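Local coordinates for protein lectin (Pleurotus ostreatus, PDB 6T0Q) that binds calcium ions and, as a mushroom lectin with domains resembling carbohydrate-binding modules, probably recognises galactose-type sugars, at residues Ser130-Phe135 and Ser140-Thr145; Gln26-Ser31 and Cys69-Val74; Ala79-Val84 and Ile89-Gly94; Pro54-Ile59 and Pro163-Ser168. All blocks are in the same frame, centred on the assembly; numbering follows the deposited sequence.

Contact 1. Residues Ser130-Phe135 and Ser140-Thr145; sequences SILVHF and SETFVT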
loop_
_atom_site.group_PDB
_atom_site.type_symbol
_atom_site.label_atom_id
_atom_site.label_comp_id
_atom_site.label_asym_id
_atom_site.label_seq_id
_atom_site.Cartn_x
_atom_site.Cartn_y
_atom_site.Cartn_z
ATOM N N SER A 130 0.809 -3.475 34.306
ATOM C CA SER A 130 -0.110 -2.389 33.999
ATOM C C SER A 130 -0.433 -2.433 32.518
ATOM O O SER A 130 0.459 -2.626 31.684
ATOM C CB SER A 130 0.463 -0.991 34.323
ATOM O OG SER A 130 0.306 -0.685 35.696
ATOM N N ILE A 131 -1.697 -2.205 32.205
ATOM C CA ILE A 131 -2.201 -2.200 30.838
ATOM C C ILE A 131 -2.850 -0.838 30.636
ATOM O O ILE A 131 -3.953 -0.591 31.137
ATOM C CB ILE A 131 -3.203 -3.338 30.607
ATOM C CG1 ILE A 131 -2.574 -4.675 31.014
ATOM C CG2 ILE A 131 -3.706 -3.341 29.161
ATOM C CD1 ILE A 131 -3.616 -5.753 31.301
ATOM N N LEU A 132 -2.172 0.060 29.933
ATOM C CA LEU A 132 -2.720 1.382 29.662
ATOM C C LEU A 132 -3.440 1.324 28.318
ATOM O O LEU A 132 -2.797 1.269 27.264
ATOM C CB LEU A 132 -1.629 2.448 29.665
ATOM C CG LEU A 132 -2.065 3.871 29.291
ATOM C CD1 LEU A 132 -3.137 4.384 30.242
ATOM C CD2 LEU A 132 -0.857 4.800 29.295
ATOM N N VAL A 133 -4.771 1.333 28.362
ATOM C CA VAL A 133 -5.607 1.190 27.172
ATOM C C VAL A 133 -5.924 2.574 26.624
ATOM O O VAL A 133 -6.359 3.456 27.367
ATOM C CB VAL A 133 -6.905 0.429 27.502
ATOM C CG1 VAL A 133 -7.879 0.475 26.315
ATOM C CG2 VAL A 133 -6.609 -1.012 27.904
ATOM N N HIS A 134 -5.728 2.763 25.323
ATOM C CA HIS A 134 -6.121 3.991 24.644
ATOM C C HIS A 134 -7.418 3.749 23.887
ATOM O O HIS A 134 -7.557 2.730 23.202
ATOM C CB HIS A 134 -5.015 4.453 23.703
ATOM C CG HIS A 134 -3.710 4.647 24.402
ATOM N ND1 HIS A 134 -3.429 5.774 25.143
ATOM C CD2 HIS A 134 -2.636 3.833 24.527
ATOM C CE1 HIS A 134 -2.223 5.659 25.670
ATOM N NE2 HIS A 134 -1.720 4.490 25.312
ATOM N N PHE A 135 -8.366 4.675 24.031
ATOM C CA PHE A 135 -9.700 4.546 23.463
ATOM C C PHE A 135 -9.849 5.409 22.208
ATOM O O PHE A 135 -9.043 6.301 21.933
ATOM C CB PHE A 135 -10.755 4.927 24.505
ATOM C CG PHE A 135 -10.734 4.053 25.731
ATOM C CD1 PHE A 135 -11.239 2.759 25.685
ATOM C CD2 PHE A 135 -10.214 4.520 26.928
ATOM C CE1 PHE A 135 -11.222 1.948 26.803
ATOM C CE2 PHE A 135 -10.199 3.712 28.060
ATOM C CZ PHE A 135 -10.696 2.429 27.995
ATOM N N SER A 140 -7.770 7.531 27.862
ATOM C CA SER A 140 -7.043 6.313 28.195
ATOM C C SER A 140 -7.360 5.919 29.632
ATOM O O SER A 140 -7.836 6.736 30.424
ATOM C CB SER A 140 -5.538 6.504 28.004
ATOM O OG SER A 140 -5.085 7.564 28.820
ATOM N N GLU A 141 -7.103 4.651 29.960
ATOM C CA GLU A 141 -7.338 4.151 31.313
ATOM C C GLU A 141 -6.407 2.977 31.591
ATOM O O GLU A 141 -6.183 2.136 30.713
ATOM C CB GLU A 141 -8.796 3.713 31.521
ATOM C CG GLU A 141 -9.061 3.081 32.902
ATOM C CD GLU A 141 -10.539 2.787 33.151
ATOM O OE1 GLU A 141 -11.377 3.186 32.313
ATOM O OE2 GLU A 141 -10.856 2.161 34.186
ATOM N N THR A 142 -5.866 2.925 32.812
ATOM C CA THR A 142 -4.911 1.887 33.206
ATOM C C THR A 142 -5.643 0.765 33.930
ATOM O O THR A 142 -6.483 1.026 34.798
ATOM C CB THR A 142 -3.810 2.445 34.112
ATOM O OG1 THR A 142 -3.213 3.583 33.483
ATOM C CG2 THR A 142 -2.696 1.386 34.354
ATOM N N PHE A 143 -5.327 -0.474 33.566
ATOM C CA PHE A 143 -5.837 -1.661 34.241
ATOM C C PHE A 143 -4.643 -2.450 34.763
ATOM O O PHE A 143 -3.580 -2.445 34.144
ATOM C CB PHE A 143 -6.691 -2.506 33.284
ATOM C CG PHE A 143 -7.872 -1.750 32.710
ATOM C CD1 PHE A 143 -7.732 -0.977 31.568
ATOM C CD2 PHE A 143 -9.112 -1.797 33.335
ATOM C CE1 PHE A 143 -8.817 -0.273 31.049
ATOM C CE2 PHE A 143 -10.200 -1.107 32.819
ATOM C CZ PHE A 143 -10.052 -0.342 31.680
ATOM N N VAL A 144 -4.806 -3.108 35.918
ATOM C CA VAL A 144 -3.680 -3.736 36.600
ATOM C C VAL A 144 -3.997 -5.188 36.928
ATOM O O VAL A 144 -5.154 -5.606 36.975
ATOM C CB VAL A 144 -3.294 -2.987 37.898
ATOM C CG1 VAL A 144 -2.884 -1.550 37.586
ATOM C CG2 VAL A 144 -4.463 -3.013 38.902
ATOM N N THR A 145 -2.939 -5.961 37.160
ATOM C CA THR A 145 -3.080 -7.238 37.849
ATOM C C THR A 145 -3.536 -6.990 39.286
ATOM O O THR A 145 -2.982 -6.130 39.978
ATOM C CB THR A 145 -1.743 -7.986 37.851
ATOM O OG1 THR A 145 -0.694 -7.061 38.161
ATOM C CG2 THR A 145 -1.466 -8.617 36.488
#
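Val133 meets Phe143 diagonally across two antiparallel strands, its CG2 methyl lying 3.8 Å from CD1 of the Phe143 ring and reaching it at a slant. With CG2 anti to the carbonyl carbon (CG1 at chi1 171°), this methyl goes to Phe143 while CG1 sits over one face of the Phe135 ring. Phe135 in turn swings back across the hairpin: its CE2 edge takes CB of Glu141 in the ring plane at 3.7 Å, and Lys65 makes a cation-pi contact with the ring. Ile131, Val133, Glu141 and Phe143 thus share one face of the sheet, where Ile131 leans on Ala70 and Ile72 of strand 67-76. The other face is more polar. There the Leu132 CD1 methyl, carried by an extended chi1 of 176°, lies 3.3 Å from Thr142 OG1, and the His134 ring comes obliquely to CB of Ser140, with ND1 at 3.6 Å. The hydroxyls at the two ends are held from outside the hairpin: Ser130 OG is hydrogen-bonded to Leu29 O, and Ser140 OG to Gln26 OE1. Four backbone bonds, in reciprocal pairs, join the strands. Ile131 N gives to Phe143 O at 2.7 Å and Phe143 N returns to Ile131 O at 2.8 Å; Val133 and Glu141 repeat the exchange. Leu132-Thr142 is the non-hydrogen-bonded pair between them, its CA atoms 4.2 Å apart. This alternation is that of a regular antiparallel ladder; with four residues joining the segments, the two strands form a beta hairpin, whose second strand, 140-144, is an outermost strand of its four-stranded sheet within the chain.

Contact 2. Residues Gln26-Ser31 and Cys69-Val74; sequences QPALLS and CATIVV. Unlike the reference sequence in segment 26-31: Ser31 (reference Asn).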
loop_
_atom_site.group_PDB
_atom_site.type_symbol
_atom_site.label_atom_id
_atom_site.label_comp_id
_atom_site.label_asym_id
_atom_site.label_seq_id
_atom_site.Cartn_x
_atom_site.Cartn_y
_atom_site.Cartn_z
ATOM N N GLN A 26 2.298 8.760 26.480
ATOM C CA GLN A 26 1.942 8.725 27.901
ATOM C C GLN A 26 2.439 7.435 28.539
ATOM O O GLN A 26 1.946 6.348 28.194
ATOM C CB GLN A 26 0.425 8.849 28.099
ATOM C CG GLN A 26 0.013 8.683 29.572
ATOM C CD GLN A 26 -1.501 8.614 29.789
ATOM O OE1 GLN A 26 -2.285 8.976 28.912
ATOM N NE2 GLN A 26 -1.911 8.133 30.962
ATOM N N PRO A 27 3.383 7.499 29.473
ATOM C CA PRO A 27 3.929 6.269 30.059
ATOM C C PRO A 27 2.870 5.488 30.819
ATOM O O PRO A 27 2.064 6.058 31.554
ATOM C CB PRO A 27 5.017 6.788 31.007
ATOM C CG PRO A 27 5.414 8.123 30.435
ATOM C CD PRO A 27 4.093 8.697 29.947
ATOM N N ALA A 28 2.861 4.171 30.612
ATOM C CA ALA A 28 2.159 3.288 31.534
ATOM C C ALA A 28 2.985 3.170 32.809
ATOM O O ALA A 28 4.208 3.029 32.750
ATOM C CB ALA A 28 1.934 1.910 30.907
ATOM N N LEU A 29 2.327 3.270 33.960
ATOM C CA LEU A 29 2.996 3.266 35.254
ATOM C C LEU A 29 2.575 2.040 36.055
ATOM O O LEU A 29 1.446 1.564 35.933
ATOM C CB LEU A 29 2.650 4.528 36.052
ATOM C CG LEU A 29 2.828 5.836 35.278
ATOM C CD1 LEU A 29 2.180 7.001 36.039
ATOM C CD2 LEU A 29 4.310 6.091 35.027
ATOM N N LEU A 30 3.474 1.568 36.912
ATOM C CA LEU A 30 3.214 0.408 37.759
ATOM C C LEU A 30 2.704 0.786 39.142
ATOM O O LEU A 30 2.406 -0.110 39.942
ATOM C CB LEU A 30 4.487 -0.429 37.892
ATOM C CG LEU A 30 4.924 -1.171 36.622
ATOM C CD1 LEU A 30 6.235 -1.881 36.908
ATOM C CD2 LEU A 30 3.852 -2.165 36.184
ATOM N N SER A 31 2.576 2.088 39.422
ATOM C CA SER A 31 2.342 2.572 40.786
ATOM C C SER A 31 1.072 1.997 41.400
ATOM O O SER A 31 1.012 1.778 42.616
ATOM C CB SER A 31 2.261 4.101 40.792
ATOM O OG SER A 31 3.407 4.660 40.164
ATOM N N CYS A 69 -5.780 0.323 21.378
ATOM C CA CYS A 69 -4.484 -0.312 21.567
ATOM C C CYS A 69 -4.056 -0.080 23.007
ATOM O O CYS A 69 -4.694 0.678 23.744
ATOM C CB CYS A 69 -3.449 0.235 20.573
ATOM S SG CYS A 69 -3.245 2.034 20.609
ATOM N N ALA A 70 -2.971 -0.753 23.408
ATOM C CA ALA A 70 -2.519 -0.704 24.794
ATOM C C ALA A 70 -1.007 -0.627 24.865
ATOM O O ALA A 70 -0.307 -1.253 24.064
ATOM C CB ALA A 70 -2.961 -1.935 25.600
ATOM N N THR A 71 -0.523 0.136 25.845
ATOM C CA THR A 71 0.863 0.103 26.285
ATOM C C THR A 71 0.926 -0.763 27.537
ATOM O O THR A 71 0.194 -0.509 28.498
ATOM C CB THR A 71 1.367 1.513 26.581
ATOM O OG1 THR A 71 1.313 2.301 25.385
ATOM C CG2 THR A 71 2.790 1.473 27.113
ATOM N N ILE A 72 1.772 -1.788 27.525
ATOM C CA ILE A 72 1.832 -2.754 28.621
ATOM C C ILE A 72 3.218 -2.720 29.247
ATOM O O ILE A 72 4.226 -2.662 28.533
ATOM C CB ILE A 72 1.489 -4.173 28.119
ATOM C CG1 ILE A 72 0.038 -4.215 27.613
ATOM C CG2 ILE A 72 1.732 -5.234 29.214
ATOM C CD1 ILE A 72 -0.265 -5.398 26.698
ATOM N N VAL A 73 3.275 -2.751 30.581
ATOM C CA VAL A 73 4.524 -2.997 31.301
ATOM C C VAL A 73 4.289 -4.178 32.229
ATOM O O VAL A 73 3.312 -4.181 32.988
ATOM C CB VAL A 73 5.004 -1.769 32.098
ATOM C CG1 VAL A 73 6.267 -2.134 32.908
ATOM C CG2 VAL A 73 5.302 -0.583 31.153
ATOM N N VAL A 74 5.175 -5.176 32.173
ATOM C CA VAL A 74 4.982 -6.411 32.931
ATOM C C VAL A 74 6.299 -6.802 33.597
ATOM O O VAL A 74 7.380 -6.603 33.032
ATOM C CB VAL A 74 4.428 -7.547 32.035
ATOM C CG1 VAL A 74 5.332 -7.789 30.820
ATOM C CG2 VAL A 74 4.239 -8.833 32.845
HETATM O O HOH W 1 0.912 4.922 26.166
#
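Ala28 CB drops onto strand 69-74 between Thr71 and Val73, touching the Thr71 CG2 methyl at 3.9 Å and the Val73 CG2 methyl at 4.2 Å. Two residues on, Leu30 crosses the Val73 side chain at about a right angle, its CD1 lying 4.0 Å from Val73 CG1. Val73 serves both residues because its methyls diverge: CG1, anti to the backbone N (chi1 176°), goes to Leu30, and CG2 to Ala28. The Leu30 CD2 branch rests near the Val73 carbonyl O. No direct hydrogen bond joins the segments, but a water spans their polar end. It donates to Gln26 O at 2.7 Å and also bonds Thr71 OG1 at 2.8 Å. The Thr71 rotation, chi1 -62°, turns OG1 to this water and leaves the methyl for Ala28. Farther out, the backbone of Ala28 is hydrogen-bonded to Ala353 at the C-terminus, and Leu30 packs against Tyr179. Ala28 and Leu30 also touch Leu132 and Ser130 of strand 126-135, respectively. The loop between strands 23-24 and 34-37 thus covers the outer face of two adjacent strands; on the inner face Ile72 and Val74 meet Phe82 of strand 79-84, where two antiparallel sheets pack as a beta sandwich.

Contact 3. Residues Ala79-Val84 and Ile89-Gly94; sequences AHTFYV and IGTGAG. With NAG (2-acetamido-2-deoxy-beta-D-glucopyranose), chain C; NAG (2-acetamido-2-deoxy-beta-D-glucopyranose), chain B.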
loop_
_atom_site.group_PDB
_atom_site.type_symbol
_atom_site.label_atom_id
_atom_site.label_comp_id
_atom_site.label_asym_id
_atom_site.label_seq_id
_atom_site.Cartn_x
_atom_site.Cartn_y
_atom_site.Cartn_z
ATOM N N ALA A 79 9.548 -15.554 35.752
ATOM C CA ALA A 79 9.421 -15.370 34.310
ATOM C C ALA A 79 7.947 -15.341 33.932
ATOM O O ALA A 79 7.081 -15.739 34.717
ATOM C CB ALA A 79 10.158 -16.485 33.545
ATOM N N HIS A 80 7.664 -14.884 32.706
ATOM C CA HIS A 80 6.283 -14.754 32.253
ATOM C C HIS A 80 6.186 -14.901 30.739
ATOM O O HIS A 80 7.139 -14.635 29.998
ATOM C CB HIS A 80 5.689 -13.396 32.642
ATOM C CG HIS A 80 6.420 -12.236 32.033
ATOM N ND1 HIS A 80 7.411 -11.548 32.700
ATOM C CD2 HIS A 80 6.322 -11.662 30.809
ATOM C CE1 HIS A 80 7.882 -10.591 31.918
ATOM N NE2 HIS A 80 7.241 -10.641 30.764
ATOM N N THR A 81 4.992 -15.294 30.294
ATOM C CA THR A 81 4.570 -15.197 28.900
ATOM C C THR A 81 3.243 -14.457 28.867
ATOM O O THR A 81 2.319 -14.822 29.596
ATOM C CB THR A 81 4.414 -16.585 28.264
ATOM O OG1 THR A 81 5.618 -17.327 28.469
ATOM C CG2 THR A 81 4.145 -16.464 26.763
ATOM N N PHE A 82 3.143 -13.434 28.022
ATOM C CA PHE A 82 1.996 -12.534 27.998
ATOM C C PHE A 82 1.187 -12.762 26.725
ATOM O O PHE A 82 1.745 -12.723 25.620
ATOM C CB PHE A 82 2.467 -11.076 28.063
ATOM C CG PHE A 82 1.432 -10.116 28.582
ATOM C CD1 PHE A 82 0.336 -9.761 27.807
ATOM C CD2 PHE A 82 1.573 -9.540 29.844
ATOM C CE1 PHE A 82 -0.619 -8.861 28.295
ATOM C CE2 PHE A 82 0.627 -8.644 30.335
ATOM C CZ PHE A 82 -0.468 -8.306 29.567
ATOM N N TYR A 83 -0.124 -12.970 26.881
ATOM C CA TYR A 83 -1.032 -13.215 25.764
ATOM C C TYR A 83 -2.137 -12.166 25.731
ATOM O O TYR A 83 -2.637 -11.743 26.779
ATOM C CB TYR A 83 -1.692 -14.585 25.863
ATOM C CG TYR A 83 -0.750 -15.765 25.888
ATOM C CD1 TYR A 83 -0.243 -16.246 27.089
ATOM C CD2 TYR A 83 -0.407 -16.425 24.716
ATOM C CE1 TYR A 83 0.599 -17.337 27.123
ATOM C CE2 TYR A 83 0.436 -17.527 24.739
ATOM C CZ TYR A 83 0.928 -17.976 25.947
ATOM O OH TYR A 83 1.765 -19.058 25.989
ATOM N N VAL A 84 -2.553 -11.777 24.526
ATOM C CA VAL A 84 -3.688 -10.875 24.367
ATOM C C VAL A 84 -4.639 -11.475 23.340
ATOM O O VAL A 84 -4.261 -11.679 22.179
ATOM C CB VAL A 84 -3.252 -9.460 23.956
ATOM C CG1 VAL A 84 -4.484 -8.571 23.772
ATOM C CG2 VAL A 84 -2.320 -8.862 25.038
ATOM N N ILE A 89 2.228 -12.228 22.896
ATOM C CA ILE A 89 2.779 -10.911 22.592
ATOM C C ILE A 89 4.204 -10.744 23.105
ATOM O O ILE A 89 4.956 -9.926 22.549
ATOM C CB ILE A 89 1.868 -9.795 23.154
ATOM C CG1 ILE A 89 0.469 -9.936 22.558
ATOM C CG2 ILE A 89 2.389 -8.420 22.808
ATOM C CD1 ILE A 89 0.490 -10.131 21.073
ATOM N N GLY A 90 4.607 -11.479 24.132
ATOM C CA GLY A 90 5.979 -11.389 24.587
ATOM C C GLY A 90 6.258 -12.373 25.699
ATOM O O GLY A 90 5.347 -12.872 26.370
ATOM N N THR A 91 7.543 -12.648 25.876
ATOM C CA THR A 91 8.041 -13.441 26.984
ATOM C C THR A 91 9.153 -12.647 27.645
ATOM O O THR A 91 9.893 -11.921 26.978
ATOM C CB THR A 91 8.561 -14.819 26.528
ATOM O OG1 THR A 91 9.781 -14.635 25.814
ATOM C CG2 THR A 91 7.568 -15.482 25.597
ATOM N N GLY A 92 9.249 -12.759 28.964
ATOM C CA GLY A 92 10.238 -11.991 29.689
ATOM C C GLY A 92 10.483 -12.595 31.055
ATOM O O GLY A 92 9.996 -13.679 31.374
ATOM N N ALA A 93 11.244 -11.872 31.867
ATOM C CA ALA A 93 11.634 -12.405 33.166
ATOM C C ALA A 93 12.196 -11.271 33.998
ATOM O O ALA A 93 12.888 -10.403 33.464
ATOM C CB ALA A 93 12.689 -13.513 33.012
ATOM N N GLY A 94 11.900 -11.282 35.286
ATOM C CA GLY A 94 12.642 -10.415 36.180
ATOM C C GLY A 94 11.768 -9.319 36.765
ATOM O O GLY A 94 10.826 -8.821 36.129
HETATM C C1 NAG C . 9.360 -11.426 19.915
HETATM C C2 NAG C . 10.345 -11.905 20.993
HETATM C C3 NAG C . 11.736 -12.119 20.380
HETATM C C4 NAG C . 11.661 -13.028 19.160
HETATM C C5 NAG C . 10.649 -12.478 18.163
HETATM C C6 NAG C . 10.475 -13.368 16.951
HETATM C C7 NAG C . 9.760 -11.086 23.255
HETATM C C8 NAG C . 9.974 -9.993 24.256
HETATM N N2 NAG C . 10.418 -10.954 22.093
HETATM O O3 NAG C . 12.606 -12.686 21.351
HETATM O O4 NAG C . 12.930 -13.131 18.519
HETATM O O5 NAG C . 9.364 -12.357 18.797
HETATM O O6 NAG C . 9.168 -13.919 16.872
HETATM O O7 NAG C . 9.027 -12.043 23.490
HETATM C C1 NAG B . 6.221 -7.848 18.801
HETATM C C2 NAG B . 6.423 -7.834 20.325
HETATM C C3 NAG B . 7.446 -8.912 20.749
HETATM C C4 NAG B . 7.163 -10.270 20.110
HETATM C C5 NAG B . 6.948 -10.119 18.607
HETATM C C6 NAG B . 6.508 -11.405 17.936
HETATM C C7 NAG B . 6.190 -5.706 21.575
HETATM C C8 NAG B . 6.869 -4.421 21.941
HETATM N N2 NAG B . 6.881 -6.524 20.765
HETATM O O3 NAG B . 7.438 -9.057 22.166
HETATM O O4 NAG B . 8.076 -11.253 20.428
HETATM O O5 NAG B . 5.907 -9.162 18.373
HETATM O O6 NAG B . 5.278 -11.879 18.471
HETATM O O7 NAG B . 5.084 -5.986 21.988
#
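His80 lays its imidazole flat against Gly92, which has no side chain, on the partner strand: Gly92 CA stands 3.8 Å from the ring centroid, 30° off the normal, a CH-pi contact. CG lies between the backbone N and the carbonyl carbon (chi1 61°), folding the ring over the neighbouring strand. Both ring nitrogens are hydrogen-bonded beyond the hairpin, ND1 with Ser76 OG and NE2 with Gln99 OE1, fixing its rotation. On the opposite face Thr81 and Thr91 lie side by side, CG2 to CG2 at 3.7 Å, Thr81 CG2 being anti to the backbone N and Thr91 CG2 to the carbonyl carbon. The Val84 and Ile89 side chains meet at a slant, CG2 to CG1 at 3.9 Å. Ile89 and Gly90 both face Phe82 in a classic beta bulge: Phe82 O takes Ile89 N at 2.8 Å and, weakly, Gly90 N at 3.5 Å. Outward, Ile89 O accepts from O3 of one N-acetylglucosamine at 2.7 Å, and Thr91 N gives to O7 of the next sugar at 2.9 Å. The sugars, probably part of an N-linked glycan on Asn301 that also bonds Phe102 N, are thus met by main-chain N-H and C=O groups.

Contact 4. Residues Pro54-Ile59 and Pro163-Ser168; sequences PFRKNI and PSTNDS. With NAG (2-acetamido-2-deoxy-beta-D-glucopyranose), chain E.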
loop_
_atom_site.group_PDB
_atom_site.type_symbol
_atom_site.label_atom_id
_atom_site.label_comp_id
_atom_site.label_asym_id
_atom_site.label_seq_id
_atom_site.Cartn_x
_atom_site.Cartn_y
_atom_site.Cartn_z
ATOM N N PRO A 54 -1.368 -20.156 35.598
ATOM C CA PRO A 54 -2.083 -19.249 34.695
ATOM C C PRO A 54 -2.776 -18.103 35.414
ATOM O O PRO A 54 -3.229 -18.228 36.553
ATOM C CB PRO A 54 -3.137 -20.165 34.058
ATOM C CG PRO A 54 -3.509 -21.087 35.186
ATOM C CD PRO A 54 -2.205 -21.314 35.979
ATOM N N PHE A 55 -2.879 -16.979 34.703
ATOM C CA PHE A 55 -3.591 -15.794 35.177
ATOM C C PHE A 55 -4.346 -15.189 34.003
ATOM O O PHE A 55 -3.778 -15.039 32.918
ATOM C CB PHE A 55 -2.615 -14.776 35.794
ATOM C CG PHE A 55 -1.814 -15.353 36.928
ATOM C CD1 PHE A 55 -2.320 -15.345 38.224
ATOM C CD2 PHE A 55 -0.598 -15.969 36.688
ATOM C CE1 PHE A 55 -1.609 -15.922 39.273
ATOM C CE2 PHE A 55 0.138 -16.539 37.730
ATOM C CZ PHE A 55 -0.376 -16.526 39.027
ATOM N N ARG A 56 -5.619 -14.851 34.222
ATOM C CA ARG A 56 -6.518 -14.405 33.163
ATOM C C ARG A 56 -7.400 -13.281 33.669
ATOM O O ARG A 56 -7.854 -13.303 34.816
ATOM C CB ARG A 56 -7.472 -15.511 32.686
ATOM C CG ARG A 56 -6.957 -16.449 31.652
ATOM C CD ARG A 56 -8.003 -17.544 31.422
ATOM N NE ARG A 56 -9.323 -17.018 31.057
ATOM C CZ ARG A 56 -9.917 -17.244 29.885
ATOM N NH1 ARG A 56 -9.302 -17.971 28.963
ATOM N NH2 ARG A 56 -11.127 -16.746 29.632
ATOM N N LYS A 57 -7.714 -12.347 32.774
ATOM C CA LYS A 57 -8.691 -11.309 33.086
ATOM C C LYS A 57 -9.329 -10.826 31.790
ATOM O O LYS A 57 -8.618 -10.414 30.869
ATOM C CB LYS A 57 -8.013 -10.174 33.831
ATOM C CG LYS A 57 -8.803 -8.910 33.927
ATOM C CD LYS A 57 -9.728 -8.894 35.103
ATOM C CE LYS A 57 -10.134 -7.455 35.376
ATOM N NZ LYS A 57 -11.213 -7.355 36.370
ATOM N N ASN A 58 -10.657 -10.924 31.707
ATOM C CA ASN A 58 -11.445 -10.327 30.627
ATOM C C ASN A 58 -11.741 -8.887 31.021
ATOM O O ASN A 58 -12.450 -8.638 32.000
ATOM C CB ASN A 58 -12.742 -11.109 30.406
ATOM C CG ASN A 58 -13.586 -10.554 29.243
ATOM O OD1 ASN A 58 -13.131 -9.683 28.502
ATOM N ND2 ASN A 58 -14.824 -11.068 29.089
ATOM N N ILE A 59 -11.198 -7.935 30.274
ATOM C CA ILE A 59 -11.366 -6.519 30.576
ATOM C C ILE A 59 -12.297 -5.921 29.530
ATOM O O ILE A 59 -12.002 -5.964 28.331
ATOM C CB ILE A 59 -10.016 -5.788 30.608
ATOM C CG1 ILE A 59 -9.182 -6.310 31.774
ATOM C CG2 ILE A 59 -10.225 -4.296 30.750
ATOM C CD1 ILE A 59 -7.832 -5.641 31.921
ATOM N N PRO A 163 -9.853 -17.173 24.396
ATOM C CA PRO A 163 -11.200 -16.764 24.820
ATOM C C PRO A 163 -12.183 -17.917 24.923
ATOM O O PRO A 163 -13.158 -17.812 25.675
ATOM C CB PRO A 163 -11.623 -15.764 23.733
ATOM C CG PRO A 163 -10.646 -15.964 22.608
ATOM C CD PRO A 163 -9.368 -16.384 23.254
ATOM N N SER A 164 -11.959 -19.014 24.197
ATOM C CA SER A 164 -12.844 -20.168 24.281
ATOM C C SER A 164 -12.742 -20.901 25.613
ATOM O O SER A 164 -13.610 -21.727 25.908
ATOM C CB SER A 164 -12.547 -21.133 23.132
ATOM O OG SER A 164 -11.176 -21.487 23.113
ATOM N N THR A 165 -11.715 -20.639 26.416
ATOM C CA THR A 165 -11.632 -21.241 27.741
ATOM C C THR A 165 -12.485 -20.449 28.727
ATOM O O THR A 165 -12.401 -19.218 28.789
ATOM C CB THR A 165 -10.179 -21.303 28.211
ATOM O OG1 THR A 165 -9.471 -22.261 27.416
ATOM C CG2 THR A 165 -10.095 -21.704 29.680
ATOM N N ASN A 166 -13.312 -21.159 29.487
ATOM C CA ASN A 166 -14.208 -20.557 30.470
ATOM C C ASN A 166 -13.510 -20.544 31.828
ATOM O O ASN A 166 -13.160 -21.606 32.355
ATOM C CB ASN A 166 -15.515 -21.356 30.532
ATOM C CG ASN A 166 -16.616 -20.651 31.313
ATOM O OD1 ASN A 166 -16.354 -19.767 32.127
ATOM N ND2 ASN A 166 -17.865 -21.055 31.072
ATOM N N ASP A 167 -13.314 -19.352 32.400
ATOM C CA ASP A 167 -12.653 -19.226 33.696
ATOM C C ASP A 167 -13.628 -18.877 34.818
ATOM O O ASP A 167 -13.201 -18.480 35.907
ATOM C CB ASP A 167 -11.504 -18.204 33.620
ATOM C CG ASP A 167 -11.971 -16.775 33.325
ATOM O OD1 ASP A 167 -13.168 -16.456 33.489
ATOM O OD2 ASP A 167 -11.115 -15.948 32.932
ATOM N N SER A 168 -14.936 -19.036 34.576
ATOM C CA SER A 168 -15.936 -18.601 35.548
ATOM C C SER A 168 -15.782 -19.307 36.889
ATOM O O SER A 168 -16.041 -18.704 37.937
ATOM C CB SER A 168 -17.342 -18.831 34.989
ATOM O OG SER A 168 -17.490 -20.180 34.575
HETATM C C1 NAG E . -15.776 -10.710 28.035
HETATM C C2 NAG E . -16.169 -11.984 27.287
HETATM C C3 NAG E . -17.151 -11.667 26.154
HETATM C C4 NAG E . -18.354 -10.881 26.668
HETATM C C5 NAG E . -17.864 -9.654 27.439
HETATM C C6 NAG E . -18.980 -8.867 28.085
HETATM C C7 NAG E . -14.473 -13.752 27.344
HETATM C C8 NAG E . -13.247 -14.324 26.691
HETATM N N2 NAG E . -14.991 -12.663 26.770
HETATM O O3 NAG E . -17.567 -12.895 25.571
HETATM O O5 NAG E . -16.961 -10.038 28.495
HETATM O O6 NAG E . -19.422 -9.497 29.279
HETATM O O7 NAG E . -14.962 -14.245 28.354
HETATM O O HOH W 2 -13.000 -14.817 30.565
HETATM O O HOH W 3 -11.982 -12.930 33.408
#
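Arg56 and Asp167 form a salt bridge that ties strand 51-60, an inner strand of a five-stranded antiparallel sheet, to the loop 163-168, which holds an Asx turn at Asn166. The two flat groups stand almost perpendicular, 87° between guanidinium and carboxylate planes. From the arginine's side the approach is in plane: Asp167 OD2 lies at the guanidinium edge, 2.8 Å from NE, in a fairly straight bond. From the aspartate's side it is not, since NE arrives 37° out of the carboxylate plane. NH2 adds only a weak bond to the same oxygen. A bend at chi3 (56°) turns the guanidinium along the loop, where NH2 is 2.9 Å from Thr165 O and NH1 passes CB of Thr165. NH1 is hydrogen-bonded to Phe160 O and Leu162 O, so the group is gripped at several corners. In the Asx turn, Asn166 OD1 accepts from both N and OG of Ser168, which reach it from the same face. Asn58, two residues along the strand, carries an N-linked N-acetylglucosamine, and waters extend the polar network to it. One of them accepts from Arg56 NH2 and donates to O7 of that sugar at 3.0 Å.

Contacts 1 and 2 adjoin, their centres about 7 Å apart, and share a sheet in which strands 126-135 and 67-76 are neighbours; His134 N lies 2.8 Å from Cys69 O, a probable hydrogen bond between them. Strand 67-76 also meets contact 3 through its other face, where Val74 CG1 packs 3.4 Å from His80 NE2. Contacts 3 and 4 belong to one five-stranded sheet but do not touch, with centres about 16 Å apart. Contact 1 reaches contact 4 through Phe143 CB and Ile59 CD1, at 3.6 Å. Contact 3 borders a two-sugar glycan, whereas contact 4 carries its own N-acetylglucosamine on Asn58, and the first calcium is about 9 Å from the Ala79 side chain of contact 3.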